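PDB 1JGC: bacterioferritin from Rhodobacter capsulatus, which probably stores iron, oxidising Fe(2+) with dioxygen at a ferroxidase centre and depositing the Fe(3+) oxide mineral in the cavity of its 24-subunit shell. Local coordinates for residues A[35-40]-A[81-87]; A[1-5]-A[63-67]; A[97-102]-A[123-128]. All blocks are in the same frame, centred on the assembly; numbering follows the deposited sequence.

Contact 1 of 3, residues A[35-40]-A[81-87]; sequences WGLAKM and EGPRETL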
loop_
_atom_site.group_PDB
_atom_site.type_symbol
_atom_site.label_atom_id
_atom_site.label_comp_id
_atom_site.label_asym_id
_atom_site.label_seq_id
_atom_site.Cartn_x
_atom_site.Cartn_y
_atom_site.Cartn_z
ATOM N N TRP A 35 -26.793 -17.577 -36.055
ATOM C CA TRP A 35 -27.591 -18.749 -35.696
ATOM C C TRP A 35 -27.782 -18.809 -34.188
ATOM O O TRP A 35 -28.588 -19.591 -33.681
ATOM C CB TRP A 35 -26.928 -20.051 -36.167
ATOM C CG TRP A 35 -26.925 -20.235 -37.659
ATOM C CD1 TRP A 35 -27.826 -19.718 -38.549
ATOM C CD2 TRP A 35 -25.973 -20.976 -38.441
ATOM N NE1 TRP A 35 -27.490 -20.083 -39.831
ATOM C CE2 TRP A 35 -26.360 -20.855 -39.793
ATOM C CE3 TRP A 35 -24.832 -21.727 -38.130
ATOM C CZ2 TRP A 35 -25.644 -21.455 -40.832
ATOM C CZ3 TRP A 35 -24.117 -22.325 -39.167
ATOM C CH2 TRP A 35 -24.530 -22.183 -40.499
ATOM N N GLY A 36 -27.032 -17.980 -33.470
ATOM C CA GLY A 36 -27.137 -17.959 -32.027
ATOM C C GLY A 36 -26.198 -18.942 -31.364
ATOM O O GLY A 36 -26.318 -19.219 -30.171
ATOM N N LEU A 37 -25.259 -19.479 -32.131
ATOM C CA LEU A 37 -24.292 -20.433 -31.596
ATOM C C LEU A 37 -22.984 -19.695 -31.305
ATOM O O LEU A 37 -21.945 -19.986 -31.893
ATOM C CB LEU A 37 -24.056 -21.554 -32.613
ATOM C CG LEU A 37 -25.335 -22.228 -33.131
ATOM C CD1 LEU A 37 -24.975 -23.364 -34.075
ATOM C CD2 LEU A 37 -26.146 -22.759 -31.964
ATOM N N ALA A 38 -23.046 -18.744 -30.378
ATOM C CA ALA A 38 -21.899 -17.921 -30.017
ATOM C C ALA A 38 -20.611 -18.667 -29.683
ATOM O O ALA A 38 -19.531 -18.260 -30.104
ATOM C CB ALA A 38 -22.274 -17.006 -28.869
ATOM N N LYS A 39 -20.715 -19.755 -28.935
ATOM C CA LYS A 39 -19.523 -20.497 -28.544
ATOM C C LYS A 39 -18.853 -21.167 -29.725
ATOM O O LYS A 39 -17.629 -21.284 -29.776
ATOM C CB LYS A 39 -19.880 -21.509 -27.463
ATOM C CG LYS A 39 -20.569 -20.830 -26.307
ATOM C CD LYS A 39 -20.874 -21.762 -25.182
ATOM C CE LYS A 39 -21.454 -20.980 -24.016
ATOM N NZ LYS A 39 -21.768 -21.905 -22.896
ATOM N N MET A 40 -19.657 -21.605 -30.683
ATOM C CA MET A 40 -19.113 -22.221 -31.874
ATOM C C MET A 40 -18.481 -21.090 -32.703
ATOM O O MET A 40 -17.416 -21.244 -33.297
ATOM C CB MET A 40 -20.243 -22.901 -32.636
ATOM C CG MET A 40 -19.880 -23.468 -33.975
ATOM S SD MET A 40 -21.232 -24.487 -34.637
ATOM C CE MET A 40 -20.256 -25.776 -35.445
ATOM N N GLU A 81 -24.125 -24.701 -44.706
ATOM C CA GLU A 81 -25.389 -23.999 -44.527
ATOM C C GLU A 81 -26.002 -24.337 -43.183
ATOM O O GLU A 81 -27.145 -23.966 -42.903
ATOM C CB GLU A 81 -26.373 -24.335 -45.651
ATOM C CG GLU A 81 -25.952 -23.777 -47.004
ATOM C CD GLU A 81 -27.066 -23.811 -48.048
ATOM O OE1 GLU A 81 -27.612 -24.914 -48.308
ATOM O OE2 GLU A 81 -27.385 -22.731 -48.610
ATOM N N GLY A 82 -25.231 -25.038 -42.357
ATOM C CA GLY A 82 -25.693 -25.416 -41.035
ATOM C C GLY A 82 -24.548 -25.761 -40.102
ATOM O O GLY A 82 -23.402 -25.898 -40.540
ATOM N N PRO A 83 -24.822 -25.911 -38.800
ATOM C CA PRO A 83 -23.774 -26.245 -37.828
ATOM C C PRO A 83 -22.845 -27.377 -38.270
ATOM O O PRO A 83 -21.644 -27.180 -38.407
ATOM C CB PRO A 83 -24.566 -26.614 -36.575
ATOM C CG PRO A 83 -25.782 -25.727 -36.677
ATOM C CD PRO A 83 -26.142 -25.792 -38.148
ATOM N N ARG A 84 -23.399 -28.561 -38.500
ATOM C CA ARG A 84 -22.574 -29.701 -38.888
ATOM C C ARG A 84 -21.846 -29.521 -40.216
ATOM O O ARG A 84 -20.694 -29.924 -40.341
ATOM C CB ARG A 84 -23.409 -30.981 -38.933
ATOM C CG ARG A 84 -22.573 -32.244 -39.005
ATOM C CD ARG A 84 -23.451 -33.474 -38.878
ATOM N NE ARG A 84 -22.677 -34.685 -38.622
ATOM C CZ ARG A 84 -21.833 -35.226 -39.490
ATOM N NH1 ARG A 84 -21.658 -34.658 -40.676
ATOM N NH2 ARG A 84 -21.168 -36.333 -39.169
ATOM N N GLU A 85 -22.502 -28.916 -41.203
ATOM C CA GLU A 85 -21.867 -28.715 -42.505
ATOM C C GLU A 85 -20.613 -27.847 -42.417
ATOM O O GLU A 85 -19.629 -28.107 -43.126
ATOM C CB GLU A 85 -22.829 -28.064 -43.510
ATOM C CG GLU A 85 -23.935 -28.952 -44.014
ATOM C CD GLU A 85 -24.921 -29.333 -42.908
ATOM O OE1 GLU A 85 -25.437 -28.412 -42.208
ATOM O OE2 GLU A 85 -25.184 -30.559 -42.740
ATOM N N THR A 86 -20.649 -26.810 -41.576
ATOM C CA THR A 86 -19.491 -25.923 -41.448
ATOM C C THR A 86 -18.298 -26.703 -40.896
ATOM O O THR A 86 -17.154 -26.470 -41.295
ATOM C CB THR A 86 -19.793 -24.678 -40.545
ATOM O OG1 THR A 86 -20.201 -25.102 -39.243
ATOM C CG2 THR A 86 -20.900 -23.834 -41.154
ATOM N N LEU A 87 -18.570 -27.641 -39.991
ATOM C CA LEU A 87 -17.500 -28.459 -39.435
ATOM C C LEU A 87 -16.947 -29.307 -40.572
ATOM O O LEU A 87 -15.736 -29.467 -40.707
ATOM C CB LEU A 87 -18.029 -29.370 -38.320
ATOM C CG LEU A 87 -18.508 -28.684 -37.044
ATOM C CD1 LEU A 87 -19.013 -29.719 -36.066
ATOM C CD2 LEU A 87 -17.362 -27.900 -36.438
#
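Trp-35 and Pro-83 meet where two helices of the ferritin four-helix bundle begin. Leu-37 stands at the N-cap of helix 38-64, just after a Schellman motif at Gly-36, and Gly-82 at the N-cap of helix 83-111. The indole reaches across with its six-membered ring: Trp-35 CH2 lies 3.5 Å from Gly-82 CA, while Pro-83 CD sits over one face, 4.1 Å from Trp-35 CZ3. Thr-86 CG2 comes instead to the ring edge, near its plane. With an alanine here in place of Trp-35, Pro-83 CD and Thr-86 CG2 would probably lose their aromatic partner, and Arg-143 of a neighbouring subunit its cation-pi mate. Leu-37 meets the proline ring at about a right angle, its CD1 3.6 Å from Pro-83 CG. Further along, Met-40 sends out a chain that starts with CG opposite the backbone N (chi1 174°) and bends only at its last torsion, which brings the terminal methyl to helix 83-111. There Met-40 CE lies 3.7 Å from Leu-87 CD2 and also near Thr-86 OG1, whose hydroxyl donates to Pro-83 O within the first turn at 2.7 Å.

Contact 2 of 3, residues A[1-5]-A[63-67]; sequences MKGDA and LFLEG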
loop_
_atom_site.group_PDB
_atom_site.type_symbol
_atom_site.label_atom_id
_atom_site.label_comp_id
_atom_site.label_asym_id
_atom_site.label_seq_id
_atom_site.Cartn_x
_atom_site.Cartn_y
_atom_site.Cartn_z
ATOM N N MET A 1 18.026 -12.896 -50.021
ATOM C CA MET A 1 18.618 -14.211 -50.400
ATOM C C MET A 1 17.740 -14.805 -51.495
ATOM O O MET A 1 16.565 -15.076 -51.270
ATOM C CB MET A 1 18.644 -15.132 -49.180
ATOM C CG MET A 1 19.490 -16.377 -49.356
ATOM S SD MET A 1 19.483 -17.396 -47.859
ATOM C CE MET A 1 18.050 -18.522 -48.250
ATOM N N LYS A 2 18.295 -15.000 -52.683
ATOM C CA LYS A 2 17.501 -15.555 -53.776
ATOM C C LYS A 2 17.077 -16.991 -53.460
ATOM O O LYS A 2 17.902 -17.832 -53.102
ATOM C CB LYS A 2 18.287 -15.528 -55.088
ATOM C CG LYS A 2 17.420 -15.161 -56.294
ATOM C CD LYS A 2 16.139 -16.012 -56.353
ATOM C CE LYS A 2 15.159 -15.458 -57.389
ATOM N NZ LYS A 2 15.852 -15.221 -58.709
ATOM N N GLY A 3 15.784 -17.268 -53.590
ATOM C CA GLY A 3 15.297 -18.598 -53.291
ATOM C C GLY A 3 15.015 -19.466 -54.499
ATOM O O GLY A 3 15.022 -19.007 -55.640
ATOM N N ASP A 4 14.773 -20.742 -54.239
ATOM C CA ASP A 4 14.464 -21.694 -55.294
ATOM C C ASP A 4 13.095 -21.349 -55.874
ATOM O O ASP A 4 12.097 -21.330 -55.152
ATOM C CB ASP A 4 14.419 -23.101 -54.721
ATOM C CG ASP A 4 14.162 -24.144 -55.777
ATOM O OD1 ASP A 4 15.155 -24.615 -56.381
ATOM O OD2 ASP A 4 12.973 -24.479 -56.013
ATOM N N ALA A 5 13.044 -21.082 -57.173
ATOM C CA ALA A 5 11.794 -20.729 -57.830
ATOM C C ALA A 5 10.612 -21.620 -57.448
ATOM O O ALA A 5 9.512 -21.116 -57.213
ATOM C CB ALA A 5 11.969 -20.736 -59.355
ATOM N N LEU A 63 9.017 -12.877 -49.436
ATOM C CA LEU A 63 9.767 -11.664 -49.732
ATOM C C LEU A 63 11.252 -11.867 -49.466
ATOM O O LEU A 63 12.090 -11.415 -50.231
ATOM C CB LEU A 63 9.239 -10.495 -48.904
ATOM C CG LEU A 63 7.877 -9.945 -49.326
ATOM C CD1 LEU A 63 7.448 -8.856 -48.358
ATOM C CD2 LEU A 63 7.964 -9.401 -50.739
ATOM N N PHE A 64 11.575 -12.552 -48.378
ATOM C CA PHE A 64 12.967 -12.804 -48.052
ATOM C C PHE A 64 13.652 -13.600 -49.164
ATOM O O PHE A 64 14.805 -13.336 -49.491
ATOM C CB PHE A 64 13.070 -13.572 -46.739
ATOM C CG PHE A 64 14.459 -14.020 -46.416
ATOM C CD1 PHE A 64 15.468 -13.095 -46.201
ATOM C CD2 PHE A 64 14.764 -15.375 -46.344
ATOM C CE1 PHE A 64 16.769 -13.517 -45.918
ATOM C CE2 PHE A 64 16.053 -15.800 -46.064
ATOM C CZ PHE A 64 17.060 -14.869 -45.851
ATOM N N LEU A 65 12.945 -14.581 -49.726
ATOM C CA LEU A 65 13.480 -15.403 -50.807
ATOM C C LEU A 65 13.398 -14.641 -52.115
ATOM O O LEU A 65 13.596 -15.205 -53.185
ATOM C CB LEU A 65 12.703 -16.715 -50.937
ATOM C CG LEU A 65 12.829 -17.702 -49.765
ATOM C CD1 LEU A 65 12.053 -18.977 -50.063
ATOM C CD2 LEU A 65 14.302 -18.014 -49.512
ATOM N N GLU A 66 13.091 -13.354 -52.012
ATOM C CA GLU A 66 12.990 -12.465 -53.161
ATOM C C GLU A 66 11.928 -12.818 -54.192
ATOM O O GLU A 66 12.073 -12.515 -55.375
ATOM C CB GLU A 66 14.359 -12.329 -53.824
ATOM C CG GLU A 66 15.345 -11.562 -52.945
ATOM C CD GLU A 66 16.778 -11.629 -53.428
ATOM O OE1 GLU A 66 17.015 -11.461 -54.647
ATOM O OE2 GLU A 66 17.670 -11.840 -52.577
ATOM N N GLY A 67 10.852 -13.447 -53.732
ATOM C CA GLY A 67 9.758 -13.789 -54.621
ATOM C C GLY A 67 8.690 -12.721 -54.467
ATOM O O GLY A 67 8.892 -11.739 -53.751
#
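Met-1 crosses the Phe-64 ring obliquely with its side chain, where helix 38-64 ends. Met-1 CB comes within 3.7 Å of Phe-64 CZ, and the sulfur SD is 5.0 Å from the ring centroid, 61° off the normal, a Met-aromatic contact. With CG opposite the backbone N (chi1 -167°) and the next torsion extended, the chain passes the ring and bends at its last torsion, which sets Met-1 CE near both Phe-64 CE2 and Leu-65 CD2, 4.0 Å from the latter. The side chains of Met-1 and Leu-65 run side by side, pointing the same way.

The polar half of the contact centres on the terminal amino group. Met-1 N donates to Phe-64 O at 3.3 Å, almost in line with the carbonyl, and it makes a salt bridge with Glu-66 OE2 at 2.8 Å, using that oxygen's anti lone pair. Glu-135 of a neighbouring subunit supplies a third acceptor, so the gathering of two carboxylates and a carbonyl would probably stabilise a charged amino terminus. Two residues on, Gly-3 N donates to Leu-65 O at 3.0 Å with an angle of 143° at the hydrogen, the donor standing well out of the carbonyl plane. Gly-3 has no side chain to stand between the backbones, and its CA lies 4.4 Å from Leu-65 CA.

Glu-66 has positive phi and is the C-prime residue of a Schellman motif; its own N is bonded to Leu-63 O. The site is thus a Schellman-terminated helix end, with the chain's N-terminal segment bound across it just before Asp-4 caps helix 5-34 of the four-helix bundle.

Contact 3 of 3, residues A[97-102]-A[123-128]; sequences ALKLYR and LITDEE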
loop_
_atom_site.group_PDB
_atom_site.type_symbol
_atom_site.label_atom_id
_atom_site.label_comp_id
_atom_site.label_asym_id
_atom_site.label_seq_id
_atom_site.Cartn_x
_atom_site.Cartn_y
_atom_site.Cartn_z
ATOM N N ALA A 97 -5.335 -28.705 -47.458
ATOM C CA ALA A 97 -4.149 -27.960 -47.032
ATOM C C ALA A 97 -3.029 -28.908 -46.598
ATOM O O ALA A 97 -1.880 -28.733 -47.001
ATOM C CB ALA A 97 -4.500 -26.988 -45.891
ATOM N N LEU A 98 -3.349 -29.910 -45.786
ATOM C CA LEU A 98 -2.319 -30.853 -45.349
ATOM C C LEU A 98 -1.664 -31.547 -46.548
ATOM O O LEU A 98 -0.444 -31.750 -46.591
ATOM C CB LEU A 98 -2.917 -31.903 -44.407
ATOM C CG LEU A 98 -3.066 -31.490 -42.943
ATOM C CD1 LEU A 98 -3.906 -32.527 -42.213
ATOM C CD2 LEU A 98 -1.696 -31.371 -42.298
ATOM N N LYS A 99 -2.490 -31.909 -47.518
ATOM C CA LYS A 99 -2.015 -32.576 -48.719
ATOM C C LYS A 99 -0.971 -31.680 -49.368
ATOM O O LYS A 99 0.145 -32.111 -49.656
ATOM C CB LYS A 99 -3.194 -32.800 -49.671
ATOM C CG LYS A 99 -2.862 -33.543 -50.939
ATOM C CD LYS A 99 -4.126 -33.776 -51.770
ATOM C CE LYS A 99 -3.828 -34.563 -53.058
ATOM N NZ LYS A 99 -2.953 -33.822 -54.029
ATOM N N LEU A 100 -1.338 -30.421 -49.571
ATOM C CA LEU A 100 -0.442 -29.458 -50.188
ATOM C C LEU A 100 0.831 -29.216 -49.392
ATOM O O LEU A 100 1.915 -29.113 -49.972
ATOM C CB LEU A 100 -1.163 -28.128 -50.396
ATOM C CG LEU A 100 -0.277 -26.940 -50.790
ATOM C CD1 LEU A 100 0.413 -27.233 -52.106
ATOM C CD2 LEU A 100 -1.122 -25.680 -50.898
ATOM N N TYR A 101 0.703 -29.121 -48.069
ATOM C CA TYR A 101 1.866 -28.858 -47.224
ATOM C C TYR A 101 2.856 -30.009 -47.179
ATOM O O TYR A 101 4.062 -29.781 -47.143
ATOM C CB TYR A 101 1.446 -28.511 -45.791
ATOM C CG TYR A 101 0.572 -27.286 -45.653
ATOM C CD1 TYR A 101 0.587 -26.270 -46.607
ATOM C CD2 TYR A 101 -0.255 -27.129 -44.542
ATOM C CE1 TYR A 101 -0.206 -25.128 -46.456
ATOM C CE2 TYR A 101 -1.048 -25.992 -44.377
ATOM C CZ TYR A 101 -1.017 -25.000 -45.334
ATOM O OH TYR A 101 -1.788 -23.880 -45.150
ATOM N N ARG A 102 2.356 -31.240 -47.170
ATOM C CA ARG A 102 3.237 -32.403 -47.136
ATOM C C ARG A 102 4.062 -32.490 -48.423
ATOM O O ARG A 102 5.225 -32.921 -48.428
ATOM C CB ARG A 102 2.409 -33.668 -46.945
ATOM C CG ARG A 102 1.745 -33.712 -45.590
ATOM C CD ARG A 102 0.910 -34.945 -45.372
ATOM N NE ARG A 102 0.521 -35.041 -43.970
ATOM C CZ ARG A 102 -0.712 -35.306 -43.550
ATOM N NH1 ARG A 102 -1.684 -35.507 -44.427
ATOM N NH2 ARG A 102 -0.981 -35.361 -42.250
ATOM N N LEU A 123 3.433 -25.743 -40.159
ATOM C CA LEU A 123 2.068 -25.635 -40.651
ATOM C C LEU A 123 1.359 -26.991 -40.584
ATOM O O LEU A 123 0.201 -27.081 -40.168
ATOM C CB LEU A 123 2.056 -25.115 -42.083
ATOM C CG LEU A 123 2.467 -23.652 -42.286
ATOM C CD1 LEU A 123 2.548 -23.347 -43.782
ATOM C CD2 LEU A 123 1.461 -22.726 -41.604
ATOM N N ILE A 124 2.054 -28.047 -40.994
ATOM C CA ILE A 124 1.484 -29.391 -40.959
ATOM C C ILE A 124 1.084 -29.720 -39.529
ATOM O O ILE A 124 0.001 -30.248 -39.297
ATOM C CB ILE A 124 2.502 -30.455 -41.470
ATOM C CG1 ILE A 124 2.664 -30.324 -42.989
ATOM C CG2 ILE A 124 2.045 -31.868 -41.094
ATOM C CD1 ILE A 124 3.760 -31.186 -43.564
ATOM N N THR A 125 1.958 -29.397 -38.577
ATOM C CA THR A 125 1.672 -29.659 -37.171
ATOM C C THR A 125 0.435 -28.895 -36.689
ATOM O O THR A 125 -0.413 -29.467 -36.017
ATOM C CB THR A 125 2.873 -29.303 -36.272
ATOM O OG1 THR A 125 4.025 -30.029 -36.712
ATOM C CG2 THR A 125 2.589 -29.684 -34.830
ATOM N N ASP A 126 0.321 -27.615 -37.036
ATOM C CA ASP A 126 -0.848 -26.839 -36.626
ATOM C C ASP A 126 -2.127 -27.386 -37.268
ATOM O O ASP A 126 -3.158 -27.510 -36.609
ATOM C CB ASP A 126 -0.712 -25.363 -37.020
ATOM C CG ASP A 126 0.414 -24.659 -36.298
ATOM O OD1 ASP A 126 0.771 -25.073 -35.170
ATOM O OD2 ASP A 126 0.935 -23.667 -36.858
ATOM N N GLU A 127 -2.065 -27.704 -38.557
ATOM C CA GLU A 127 -3.243 -28.215 -39.230
ATOM C C GLU A 127 -3.689 -29.568 -38.668
ATOM O O GLU A 127 -4.885 -29.835 -38.572
ATOM C CB GLU A 127 -3.004 -28.286 -40.742
ATOM C CG GLU A 127 -3.861 -27.291 -41.555
ATOM C CD GLU A 127 -3.563 -25.806 -41.261
ATOM O OE1 GLU A 127 -3.738 -25.347 -40.099
ATOM O OE2 GLU A 127 -3.157 -25.080 -42.207
ATOM N N GLU A 128 -2.749 -30.424 -38.282
ATOM C CA GLU A 128 -3.154 -31.697 -37.716
ATOM C C GLU A 128 -3.847 -31.406 -36.385
ATOM O O GLU A 128 -4.740 -32.144 -35.959
ATOM C CB GLU A 128 -1.952 -32.639 -37.546
ATOM C CG GLU A 128 -1.623 -33.399 -38.837
ATOM C CD GLU A 128 -0.723 -34.620 -38.640
ATOM O OE1 GLU A 128 -0.788 -35.277 -37.576
ATOM O OE2 GLU A 128 0.040 -34.944 -39.571
#
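Arg-102 NH2 donates to Glu-128 OE2 at 2.9 Å, a salt bridge that joins helices 83-111 and 114-144. The oxygen lies practically in the guanidinium plane, at its edge, yet from the carboxylate's side the donor arrives from above its plane; the two flat groups are turned 65° apart. Arg-102 extends straight from CG to NE to get there, and Leu-98 CB of its own helix lies against one guanidinium face. The other oxygen of the same carboxylate, Glu-128 OE1, pairs with Arg-61 of a neighbouring subunit, so this glutamate is held between two arginines.

Beside this bridge the side chains interlock. Ile-124 pushes CG1 to 3.6 Å from Tyr-101 CB and rests CD1 on Arg-102 CG, while Leu-98 CD2 fits beside Glu-127 CB at 3.7 Å, the leucine and glutamate sliding past each other in opposite directions.

Tyr-101 carries the rest of the contact. Leu-123 CB stands over one ring face, 4.2 Å from the ring centroid and 25° off the normal, a CH-pi contact. Glu-127 OE2 approaches the ring edge, near its plane. The hydroxyl Tyr-101 OH gives Glu-127 OE2 a weak hydrogen bond, 3.5 Å long. A bend at chi2 (64°) helps to turn the Glu-127 carboxylate toward this tyrosine.

Segments 97-102 and 123-128 run nearly antiparallel, their axes 9.7 Å apart at closest approach. Glu-127 is a ligand shared by both irons of the centre, and its neighbours include Glu-18, Glu-51, His-54 and Glu-94. This is the interior of a ferritin-like four-helix bundle at its dinuclear ferroxidase centre, which is metal-free in this crystal.

In the fold
Contacts 1 and 2 have centres about 41 Å apart, on opposite sides of the chain's centre, and helix 38-64 runs from one to the other. Contact 3 lies between these extremes, its centre about 24 Å from that of contact 1 and 22 Å from that of contact 2; it shares helix 83-111 with contact 1. It holds Glu-127 of the diiron site, whereas in contact 1 the side chain of Leu-87 stays about 10 Å from those of Glu-94 and His-130. Contacts 2 and 3 are separate within one chain but meet at a subunit interface: Arg-102 packs on Met-1, and Glu-128 on Phe-64, of a neighbouring subunit.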